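Local structure of N2152 (Neocallimastix frontalis, 5U22) at residues N146-T151 and P183-Y188; I210-L215 and I242-Y247; V99-A104 and Y140-W145. The protein probably hydrolyses rare arabinosyl linkages in plant glycans, as a polyspecific family 39 glycoside hydrolase of a rumen anaerobic fungus. One frame throughout, in Å; residues are numbered along the deposited sequence.

Interaction 1. Residues N146-T151 and P183-Y188; sequences NEPDVT and PSFSWY
Asp-149 turns its carboxylate onto the backbone amides of Ser-186 and Trp-187. Asp-149 OD1 receives Ser-186 N at 2.8 Å in a nearly straight bond (173°), through the syn lone pair, on the side of its own second oxygen. That second oxygen, Asp-149 OD2, takes weak bonds from Ser-186 N and, at 3.4 Å, from Trp-187 N, so two successive amides share one carboxylate. OD2 also lies over one face of the Trp-187 indole, toward its rim, and near Phe-185 CB. CG of Asp-149 sits between the backbone N and the carbonyl carbon (chi1 43°), which swings the carboxylate toward the other segment.

Beside it, Val-150 CG2 touches Ser-186 CB at 3.6 Å and the Trp-187 benzo ring at CZ3. Pro-148 crosses Phe-185 at about a right angle, Pro-148 CG to Phe-185 CD1 4.0 Å, while its CD rests on Pro-183 O. The backbone of Glu-147 is tied by its N to Ser-184 O (2.8 Å), the donor standing above the carbonyl plane. Its extended side chain passes along Ser-186 CB; OE2 bonds to His-213 ND1, and OE1 to a bound buffer molecule.

In the next shell, Lys-192 forms a salt bridge with Asp-149 OD2, and Ser-184 OG bonds to Glu-143. Replacing Asp-149 with an alanine would probably leave the amides of Ser-186 and Trp-187 without their shared acceptor and take this countercharge from Lys-192. Glu-147 is the N-cap residue of helix 148-151, and its O accepts from both Val-150 N and Thr-151 N. The Asn-Glu-Pro sequence after a barrel strand is characteristic of clan GH-A glycosidases, where this glutamate is the acid/base, and Glu-147 probably has that role here.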
loop_
_atom_site.group_PDB
_atom_site.type_symbol
_atom_site.label_atom_id
_atom_site.label_comp_id
_atom_site.label_asym_id
_atom_site.label_seq_id
_atom_site.Cartn_x
_atom_site.Cartn_y
_atom_site.Cartn_z
ATOM N N ASN A 146 1.187 3.720 -16.798
ATOM C CA ASN A 146 2.016 3.057 -15.792
ATOM C C ASN A 146 3.462 3.379 -16.113
ATOM O O ASN A 146 3.941 3.033 -17.198
ATOM C CB ASN A 146 1.798 1.539 -15.794
ATOM C CG ASN A 146 2.644 0.811 -14.747
ATOM O OD1 ASN A 146 2.825 1.289 -13.629
ATOM N ND2 ASN A 146 3.150 -0.367 -15.112
ATOM N N GLU A 147 4.139 4.043 -15.180
ATOM C CA GLU A 147 5.560 4.358 -15.294
ATOM C C GLU A 147 5.913 5.002 -16.641
ATOM O O GLU A 147 6.748 4.473 -17.387
ATOM C CB GLU A 147 6.405 3.119 -15.041
ATOM C CG GLU A 147 6.082 2.511 -13.669
ATOM C CD GLU A 147 7.135 1.558 -13.142
ATOM O OE1 GLU A 147 7.888 0.961 -13.953
ATOM O OE2 GLU A 147 7.205 1.406 -11.896
ATOM N N PRO A 148 5.320 6.149 -16.957
ATOM C CA PRO A 148 5.683 6.823 -18.208
ATOM C C PRO A 148 7.148 7.200 -18.256
ATOM O O PRO A 148 7.723 7.281 -19.354
ATOM C CB PRO A 148 4.775 8.057 -18.206
ATOM C CG PRO A 148 4.534 8.328 -16.724
ATOM C CD PRO A 148 4.401 6.957 -16.134
ATOM N N ASP A 149 7.773 7.416 -17.088
ATOM C CA ASP A 149 9.194 7.728 -17.021
ATOM C C ASP A 149 10.061 6.540 -17.407
ATOM O O ASP A 149 11.274 6.707 -17.581
ATOM C CB ASP A 149 9.581 8.264 -15.620
ATOM C CG ASP A 149 8.939 7.495 -14.458
ATOM O OD1 ASP A 149 8.089 6.613 -14.682
ATOM O OD2 ASP A 149 9.294 7.810 -13.294
ATOM N N VAL A 150 9.460 5.363 -17.568
ATOM C CA VAL A 150 10.142 4.179 -18.056
ATOM C C VAL A 150 9.633 3.768 -19.434
ATOM O O VAL A 150 10.416 3.336 -20.282
ATOM C CB VAL A 150 9.995 3.016 -17.049
ATOM C CG1 VAL A 150 10.579 1.720 -17.611
ATOM C CG2 VAL A 150 10.668 3.359 -15.746
ATOM N N THR A 151 8.329 3.932 -19.693
ATOM C CA THR A 151 7.698 3.271 -20.831
ATOM C C THR A 151 7.189 4.191 -21.928
ATOM O O THR A 151 6.908 3.696 -23.021
ATOM C CB THR A 151 6.517 2.406 -20.370
ATOM O OG1 THR A 151 5.532 3.228 -19.716
ATOM C CG2 THR A 151 7.004 1.331 -19.439
ATOM N N PRO A 183 0.158 10.339 -12.218
ATOM C CA PRO A 183 0.656 9.824 -13.497
ATOM C C PRO A 183 1.415 8.505 -13.398
ATOM O O PRO A 183 1.913 8.052 -14.419
ATOM C CB PRO A 183 1.588 10.937 -13.958
ATOM C CG PRO A 183 2.177 11.443 -12.682
ATOM C CD PRO A 183 1.095 11.308 -11.621
ATOM N N SER A 184 1.518 7.924 -12.198
ATOM C CA SER A 184 2.054 6.570 -12.001
ATOM C C SER A 184 3.554 6.471 -12.295
ATOM O O SER A 184 4.027 5.449 -12.797
ATOM C CB SER A 184 1.279 5.545 -12.836
ATOM O OG SER A 184 -0.123 5.731 -12.673
ATOM N N PHE A 185 4.312 7.512 -11.945
ATOM C CA PHE A 185 5.758 7.501 -12.138
ATOM C C PHE A 185 6.388 6.278 -11.483
ATOM O O PHE A 185 5.975 5.845 -10.401
ATOM C CB PHE A 185 6.415 8.730 -11.509
ATOM C CG PHE A 185 6.021 10.046 -12.107
ATOM C CD1 PHE A 185 5.992 10.240 -13.467
ATOM C CD2 PHE A 185 5.744 11.125 -11.271
ATOM C CE1 PHE A 185 5.663 11.479 -13.992
ATOM C CE2 PHE A 185 5.404 12.365 -11.793
ATOM C CZ PHE A 185 5.371 12.541 -13.157
ATOM N N SER A 186 7.444 5.755 -12.118
ATOM C CA SER A 186 8.190 4.655 -11.511
ATOM C C SER A 186 8.907 5.093 -10.237
ATOM O O SER A 186 9.047 4.305 -9.290
ATOM C CB SER A 186 9.197 4.091 -12.497
ATOM O OG SER A 186 9.901 3.033 -11.891
ATOM N N TRP A 187 9.405 6.321 -10.209
ATOM C CA TRP A 187 10.012 6.862 -9.005
ATOM C C TRP A 187 9.664 8.336 -8.898
ATOM O O TRP A 187 9.402 9.008 -9.901
ATOM C CB TRP A 187 11.538 6.664 -8.980
ATOM C CG TRP A 187 12.263 7.443 -10.040
ATOM C CD1 TRP A 187 12.782 8.708 -9.928
ATOM C CD2 TRP A 187 12.543 7.012 -11.373
ATOM N NE1 TRP A 187 13.363 9.089 -11.119
ATOM C CE2 TRP A 187 13.236 8.063 -12.019
ATOM C CE3 TRP A 187 12.280 5.837 -12.087
ATOM C CZ2 TRP A 187 13.663 7.973 -13.343
ATOM C CZ3 TRP A 187 12.704 5.748 -13.407
ATOM C CH2 TRP A 187 13.388 6.810 -14.020
ATOM N N TYR A 188 9.656 8.832 -7.667
ATOM C CA TYR A 188 9.340 10.232 -7.433
ATOM C C TYR A 188 10.572 11.099 -7.675
ATOM O O TYR A 188 11.677 10.771 -7.228
ATOM C CB TYR A 188 8.822 10.432 -6.007
ATOM C CG TYR A 188 8.343 11.843 -5.781
ATOM C CD1 TYR A 188 7.008 12.179 -5.969
ATOM C CD2 TYR A 188 9.233 12.845 -5.414
ATOM C CE1 TYR A 188 6.568 13.492 -5.780
ATOM C CE2 TYR A 188 8.813 14.147 -5.226
ATOM C CZ TYR A 188 7.478 14.464 -5.410
ATOM O OH TYR A 188 7.068 15.762 -5.222
#

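Interaction 2. Residues I210-L215 and I242-Y247; sequences IAWHEL and ITINEY
Thr-243 N bonds to Ile-210 O at 2.8 Å, nearly straight (175°). The bond joins strands 209-212 and 242-247, neighbouring parallel strands of the TIM barrel linked by helix 221-235 in a right-handed beta-alpha-beta crossover. Past Ala-211 and Thr-243 the register slips by one residue, and pairing resumes with Glu-214 N to Glu-246 O (2.9 Å).

Ile-210 and Ile-242 lie side by side, CG2 to CG1. Ile-244 CD1 sits over the centre of the Trp-212 five-membered ring, 3.6 Å from its centroid, and Ile-242 CG2 reaches the far end of the indole. Trp-212 NE1 and His-224 ND1 both grip Glu-214 OE2, the indole N-H from above the carboxylate plane.

On the side of the probable active site Glu-246, probably the nucleophile of this clan GH-A fold, forms a salt bridge with Arg-68, and its OE1 bonds to the bound buffer molecule. Its extended chain (chi2 -174°) runs across His-213, whose ND1 is taken by Glu-147, the carboxylate stacked on the ring with planes 28° apart. Glu-246 CG lies over the imidazole centre of His-213, 3.7 Å from the centroid. Asn-245 ND2 bonds to Glu-143, while Asn-245 OD1 approaches the ring edge in plane, 2.8 Å from His-213 NE2 in a weak, bent bond.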
loop_
_atom_site.group_PDB
_atom_site.type_symbol
_atom_site.label_atom_id
_atom_site.label_comp_id
_atom_site.label_asym_id
_atom_site.label_seq_id
_atom_site.Cartn_x
_atom_site.Cartn_y
_atom_site.Cartn_z
ATOM N N ILE A 210 -3.493 11.164 -6.993
ATOM C CA ILE A 210 -2.114 11.244 -7.466
ATOM C C ILE A 210 -1.431 9.910 -7.198
ATOM O O ILE A 210 -1.623 9.296 -6.145
ATOM C CB ILE A 210 -1.375 12.414 -6.787
ATOM C CG1 ILE A 210 -0.082 12.766 -7.530
ATOM C CG2 ILE A 210 -1.080 12.112 -5.315
ATOM C CD1 ILE A 210 -0.336 13.490 -8.858
ATOM N N ALA A 211 -0.640 9.439 -8.159
ATOM C CA ALA A 211 -0.057 8.112 -8.073
ATOM C C ALA A 211 1.411 8.149 -8.464
ATOM O O ALA A 211 1.780 8.762 -9.470
ATOM C CB ALA A 211 -0.787 7.125 -9.004
ATOM N N TRP A 212 2.238 7.470 -7.674
ATOM C CA TRP A 212 3.584 7.112 -8.099
ATOM C C TRP A 212 4.000 5.859 -7.347
ATOM O O TRP A 212 3.271 5.362 -6.482
ATOM C CB TRP A 212 4.585 8.250 -7.875
ATOM C CG TRP A 212 4.915 8.624 -6.456
ATOM C CD1 TRP A 212 5.923 8.103 -5.674
ATOM C CD2 TRP A 212 4.287 9.650 -5.670
ATOM N NE1 TRP A 212 5.935 8.735 -4.447
ATOM C CE2 TRP A 212 4.947 9.686 -4.420
ATOM C CE3 TRP A 212 3.224 10.535 -5.902
ATOM C CZ2 TRP A 212 4.573 10.572 -3.395
ATOM C CZ3 TRP A 212 2.862 11.425 -4.896
ATOM C CH2 TRP A 212 3.537 11.436 -3.653
ATOM N N HIS A 213 5.185 5.358 -7.680
ATOM C CA HIS A 213 5.696 4.113 -7.130
ATOM C C HIS A 213 6.867 4.389 -6.201
ATOM O O HIS A 213 7.613 5.354 -6.384
ATOM C CB HIS A 213 6.117 3.177 -8.253
ATOM C CG HIS A 213 4.986 2.804 -9.155
ATOM N ND1 HIS A 213 5.172 2.202 -10.381
ATOM C CD2 HIS A 213 3.647 2.956 -9.005
ATOM C CE1 HIS A 213 3.994 2.000 -10.945
ATOM N NE2 HIS A 213 3.053 2.454 -10.135
ATOM N N GLU A 214 7.018 3.531 -5.191
ATOM C CA GLU A 214 8.138 3.614 -4.244
ATOM C C GLU A 214 8.803 2.241 -4.216
ATOM O O GLU A 214 8.583 1.424 -3.314
ATOM C CB GLU A 214 7.679 4.071 -2.848
ATOM C CG GLU A 214 7.158 5.522 -2.792
ATOM C CD GLU A 214 8.269 6.572 -2.888
ATOM O OE1 GLU A 214 9.435 6.222 -3.209
ATOM O OE2 GLU A 214 7.961 7.760 -2.627
ATOM N N LEU A 215 9.643 2.000 -5.220
ATOM C CA LEU A 215 10.293 0.712 -5.397
ATOM C C LEU A 215 11.790 0.876 -5.649
ATOM O O LEU A 215 12.450 -0.089 -6.038
ATOM C CB LEU A 215 9.618 -0.063 -6.543
ATOM C CG LEU A 215 9.280 0.720 -7.820
ATOM C CD1 LEU A 215 10.534 1.092 -8.643
ATOM C CD2 LEU A 215 8.306 -0.096 -8.664
ATOM N N ILE A 242 -3.454 10.376 -2.157
ATOM C CA ILE A 242 -2.228 9.783 -2.679
ATOM C C ILE A 242 -2.394 8.272 -2.736
ATOM O O ILE A 242 -2.793 7.651 -1.746
ATOM C CB ILE A 242 -1.015 10.145 -1.809
ATOM C CG1 ILE A 242 -0.809 11.657 -1.772
ATOM C CG2 ILE A 242 0.235 9.416 -2.304
ATOM C CD1 ILE A 242 0.233 12.085 -0.754
ATOM N N THR A 243 -2.050 7.677 -3.876
ATOM C CA THR A 243 -1.965 6.228 -3.980
ATOM C C THR A 243 -0.557 5.831 -4.412
ATOM O O THR A 243 -0.095 6.215 -5.492
ATOM C CB THR A 243 -3.042 5.666 -4.923
ATOM O OG1 THR A 243 -2.946 4.243 -4.938
ATOM C CG2 THR A 243 -2.931 6.177 -6.353
ATOM N N ILE A 244 0.144 5.098 -3.546
ATOM C CA ILE A 244 1.462 4.580 -3.894
ATOM C C ILE A 244 1.236 3.154 -4.360
ATOM O O ILE A 244 1.337 2.218 -3.566
ATOM C CB ILE A 244 2.445 4.649 -2.708
ATOM C CG1 ILE A 244 2.531 6.083 -2.179
ATOM C CG2 ILE A 244 3.840 4.158 -3.114
ATOM C CD1 ILE A 244 2.892 7.117 -3.249
ATOM N N ASN A 245 0.891 2.972 -5.638
ATOM C CA ASN A 245 0.256 1.723 -6.022
ATOM C C ASN A 245 1.244 0.675 -6.505
ATOM O O ASN A 245 0.820 -0.351 -7.044
ATOM C CB ASN A 245 -0.882 1.957 -7.040
ATOM C CG ASN A 245 -0.449 2.689 -8.296
ATOM O OD1 ASN A 245 0.734 2.725 -8.642
ATOM N ND2 ASN A 245 -1.422 3.253 -9.008
ATOM N N GLU A 246 2.541 0.895 -6.275
ATOM C CA GLU A 246 3.546 -0.167 -6.204
ATOM C C GLU A 246 4.570 0.243 -5.161
ATOM O O GLU A 246 5.114 1.345 -5.250
ATOM C CB GLU A 246 4.251 -0.400 -7.548
ATOM C CG GLU A 246 3.312 -0.902 -8.672
ATOM C CD GLU A 246 4.071 -1.251 -9.931
ATOM O OE1 GLU A 246 5.234 -1.671 -9.794
ATOM O OE2 GLU A 246 3.514 -1.098 -11.044
ATOM N N TYR A 247 4.843 -0.624 -4.181
ATOM C CA TYR A 247 5.898 -0.313 -3.219
ATOM C C TYR A 247 6.657 -1.564 -2.804
ATOM O O TYR A 247 6.069 -2.634 -2.638
ATOM C CB TYR A 247 5.358 0.396 -1.958
ATOM C CG TYR A 247 4.464 -0.396 -1.011
ATOM C CD1 TYR A 247 3.077 -0.281 -1.074
ATOM C CD2 TYR A 247 5.005 -1.182 0.002
ATOM C CE1 TYR A 247 2.256 -0.971 -0.192
ATOM C CE2 TYR A 247 4.197 -1.879 0.879
ATOM C CZ TYR A 247 2.830 -1.766 0.788
ATOM O OH TYR A 247 2.029 -2.450 1.670
#

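Interaction 3. Residues V99-A104 and Y140-W145; sequences VTIELA and YGNEIW
Ala-104 lays its CB over one face of the Trp-145 indole, toward the rim, 4.0 Å from Trp-145 CE3. Trp-145 CG stands anti to the backbone N (chi1 -159°), which carries the ring back to this methyl group. A water bridges the same end of the contact: it accepts from Ala-104 N, donates to Glu-143 O at 2.8 Å and, more weakly, to Trp-145 O. Glu-143 O also receives Leu-103 N at 3.0 Å, and Leu-103 CB packs close against that oxygen.

Parallel pairing continues back along the strands with Glu-143 N to Ile-101 O (2.8 Å) and Ile-101 N to Gly-141 O. Glu-102 and Glu-143 project side by side, their carboxylate planes 27° apart and 5.3 Å between Glu-102 OE2 and Glu-143 OE1. Arg-68, salt-bridged to Glu-143 and in a long, weak ion pair with Glu-102, would probably offset the like charges; Ser-184 OG takes Glu-143 OE2.

Thr-100 CG2 touches Glu-143 OE1 at 3.4 Å on this side, which faces the barrel interior. Ile-101 and Leu-103 instead pack outward on helix 117-134, which links the two strands in a beta-alpha-beta crossover; strand 66-70 pairs with strand 98-102 on its other edge.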
loop_
_atom_site.group_PDB
_atom_site.type_symbol
_atom_site.label_atom_id
_atom_site.label_comp_id
_atom_site.label_asym_id
_atom_site.label_seq_id
_atom_site.Cartn_x
_atom_site.Cartn_y
_atom_site.Cartn_z
ATOM N N VAL A 99 -10.546 -1.812 -6.225
ATOM C CA VAL A 99 -9.449 -2.235 -7.090
ATOM C C VAL A 99 -9.192 -1.173 -8.154
ATOM O O VAL A 99 -10.128 -0.649 -8.772
ATOM C CB VAL A 99 -9.714 -3.618 -7.719
ATOM C CG1 VAL A 99 -11.033 -3.640 -8.514
ATOM C CG2 VAL A 99 -8.536 -4.028 -8.578
ATOM N N THR A 100 -7.917 -0.850 -8.349
ATOM C CA THR A 100 -7.481 0.129 -9.337
ATOM C C THR A 100 -7.486 -0.503 -10.726
ATOM O O THR A 100 -6.988 -1.618 -10.908
ATOM C CB THR A 100 -6.067 0.605 -8.995
ATOM O OG1 THR A 100 -6.054 1.203 -7.690
ATOM C CG2 THR A 100 -5.545 1.600 -10.031
ATOM N N ILE A 101 -8.026 0.219 -11.710
ATOM C CA ILE A 101 -8.000 -0.210 -13.109
ATOM C C ILE A 101 -6.740 0.323 -13.785
ATOM O O ILE A 101 -6.645 1.517 -14.079
ATOM C CB ILE A 101 -9.241 0.278 -13.858
ATOM C CG1 ILE A 101 -10.499 -0.301 -13.218
ATOM C CG2 ILE A 101 -9.137 -0.102 -15.335
ATOM C CD1 ILE A 101 -11.782 0.411 -13.608
ATOM N N GLU A 102 -5.804 -0.566 -14.110
ATOM C CA GLU A 102 -4.562 -0.171 -14.795
ATOM C C GLU A 102 -4.780 -0.280 -16.302
ATOM O O GLU A 102 -4.616 -1.343 -16.902
ATOM C CB GLU A 102 -3.397 -1.039 -14.336
ATOM C CG GLU A 102 -2.018 -0.561 -14.848
ATOM C CD GLU A 102 -0.928 -1.624 -14.698
ATOM O OE1 GLU A 102 -1.274 -2.808 -14.501
ATOM O OE2 GLU A 102 0.269 -1.275 -14.782
ATOM N N LEU A 103 -5.158 0.834 -16.929
ATOM C CA LEU A 103 -5.495 0.796 -18.351
ATOM C C LEU A 103 -4.293 0.446 -19.221
ATOM O O LEU A 103 -4.472 -0.133 -20.299
ATOM C CB LEU A 103 -6.077 2.146 -18.789
ATOM C CG LEU A 103 -7.427 2.542 -18.187
ATOM C CD1 LEU A 103 -7.743 4.016 -18.464
ATOM C CD2 LEU A 103 -8.517 1.662 -18.764
ATOM N N ALA A 104 -3.072 0.795 -18.788
ATOM C CA ALA A 104 -1.894 0.557 -19.622
ATOM C C ALA A 104 -1.775 -0.905 -20.021
ATOM O O ALA A 104 -1.308 -1.216 -21.123
ATOM C CB ALA A 104 -0.620 0.997 -18.892
ATOM N N TYR A 140 -11.576 1.624 -7.801
ATOM C CA TYR A 140 -10.930 2.771 -7.179
ATOM C C TYR A 140 -10.803 3.936 -8.148
ATOM O O TYR A 140 -10.881 5.102 -7.736
ATOM C CB TYR A 140 -9.552 2.339 -6.697
ATOM C CG TYR A 140 -8.779 3.294 -5.816
ATOM C CD1 TYR A 140 -9.297 3.753 -4.610
ATOM C CD2 TYR A 140 -7.488 3.683 -6.167
ATOM C CE1 TYR A 140 -8.543 4.594 -3.787
ATOM C CE2 TYR A 140 -6.741 4.512 -5.355
ATOM C CZ TYR A 140 -7.270 4.970 -4.177
ATOM O OH TYR A 140 -6.497 5.785 -3.379
ATOM N N GLY A 141 -10.590 3.635 -9.418
ATOM C CA GLY A 141 -10.476 4.663 -10.434
ATOM C C GLY A 141 -9.890 4.072 -11.694
ATOM O O GLY A 141 -9.466 2.913 -11.728
ATOM N N ASN A 142 -9.903 4.888 -12.745
ATOM C CA ASN A 142 -9.248 4.575 -14.013
ATOM C C ASN A 142 -7.841 5.163 -14.012
ATOM O O ASN A 142 -7.677 6.386 -13.990
ATOM C CB ASN A 142 -10.024 5.149 -15.202
ATOM C CG ASN A 142 -11.391 4.520 -15.386
ATOM O OD1 ASN A 142 -12.389 5.215 -15.619
ATOM N ND2 ASN A 142 -11.445 3.210 -15.292
ATOM N N GLU A 143 -6.834 4.301 -14.075
ATOM C CA GLU A 143 -5.440 4.724 -14.088
ATOM C C GLU A 143 -4.960 4.755 -15.534
ATOM O O GLU A 143 -4.978 3.727 -16.216
ATOM C CB GLU A 143 -4.597 3.776 -13.235
ATOM C CG GLU A 143 -3.149 4.195 -13.071
ATOM C CD GLU A 143 -2.334 3.171 -12.296
ATOM O OE1 GLU A 143 -2.831 2.038 -12.075
ATOM O OE2 GLU A 143 -1.194 3.503 -11.912
ATOM N N ILE A 144 -4.542 5.933 -16.000
ATOM C CA ILE A 144 -4.355 6.154 -17.432
ATOM C C ILE A 144 -3.134 5.405 -17.961
ATOM O O ILE A 144 -3.167 4.855 -19.072
ATOM C CB ILE A 144 -4.286 7.669 -17.725
ATOM C CG1 ILE A 144 -5.689 8.274 -17.646
ATOM C CG2 ILE A 144 -3.640 7.952 -19.103
ATOM C CD1 ILE A 144 -5.755 9.779 -17.927
ATOM N N TRP A 145 -2.050 5.354 -17.190
ATOM C CA TRP A 145 -0.805 4.782 -17.689
ATOM C C TRP A 145 -0.056 4.126 -16.535
ATOM O O TRP A 145 -0.584 3.985 -15.428
ATOM C CB TRP A 145 0.036 5.861 -18.381
ATOM C CG TRP A 145 1.063 5.301 -19.337
ATOM C CD1 TRP A 145 2.427 5.341 -19.200
ATOM C CD2 TRP A 145 0.802 4.614 -20.562
ATOM N NE1 TRP A 145 3.032 4.721 -20.274
ATOM C CE2 TRP A 145 2.054 4.279 -21.132
ATOM C CE3 TRP A 145 -0.367 4.261 -21.246
ATOM C CZ2 TRP A 145 2.165 3.594 -22.341
ATOM C CZ3 TRP A 145 -0.254 3.587 -22.463
ATOM C CH2 TRP A 145 1.007 3.263 -22.997
HETATM O O HOH W 1 -2.581 2.198 -16.280
#

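In the fold
All three contacts reach one parallel barrel sheet and are largely buried; interaction 1 alone has an exposed member, Trp-187. Interactions 2 and 3 each pair adjacent strands through backbone bonds, whereas interaction 1 joins residues 146-151, with their short helix, to residues 183-188, chiefly through a carboxylate. Strand 180-185 lies between the strand pairs of interactions 3 and 2. Polar side chains cross between the contacts, and Glu-143 of interaction 3 is the residue that interactions 1 and 2 share with it. Arg-68 serves Asn-146, Glu-246 and Glu-143, tying all three to the probable active site.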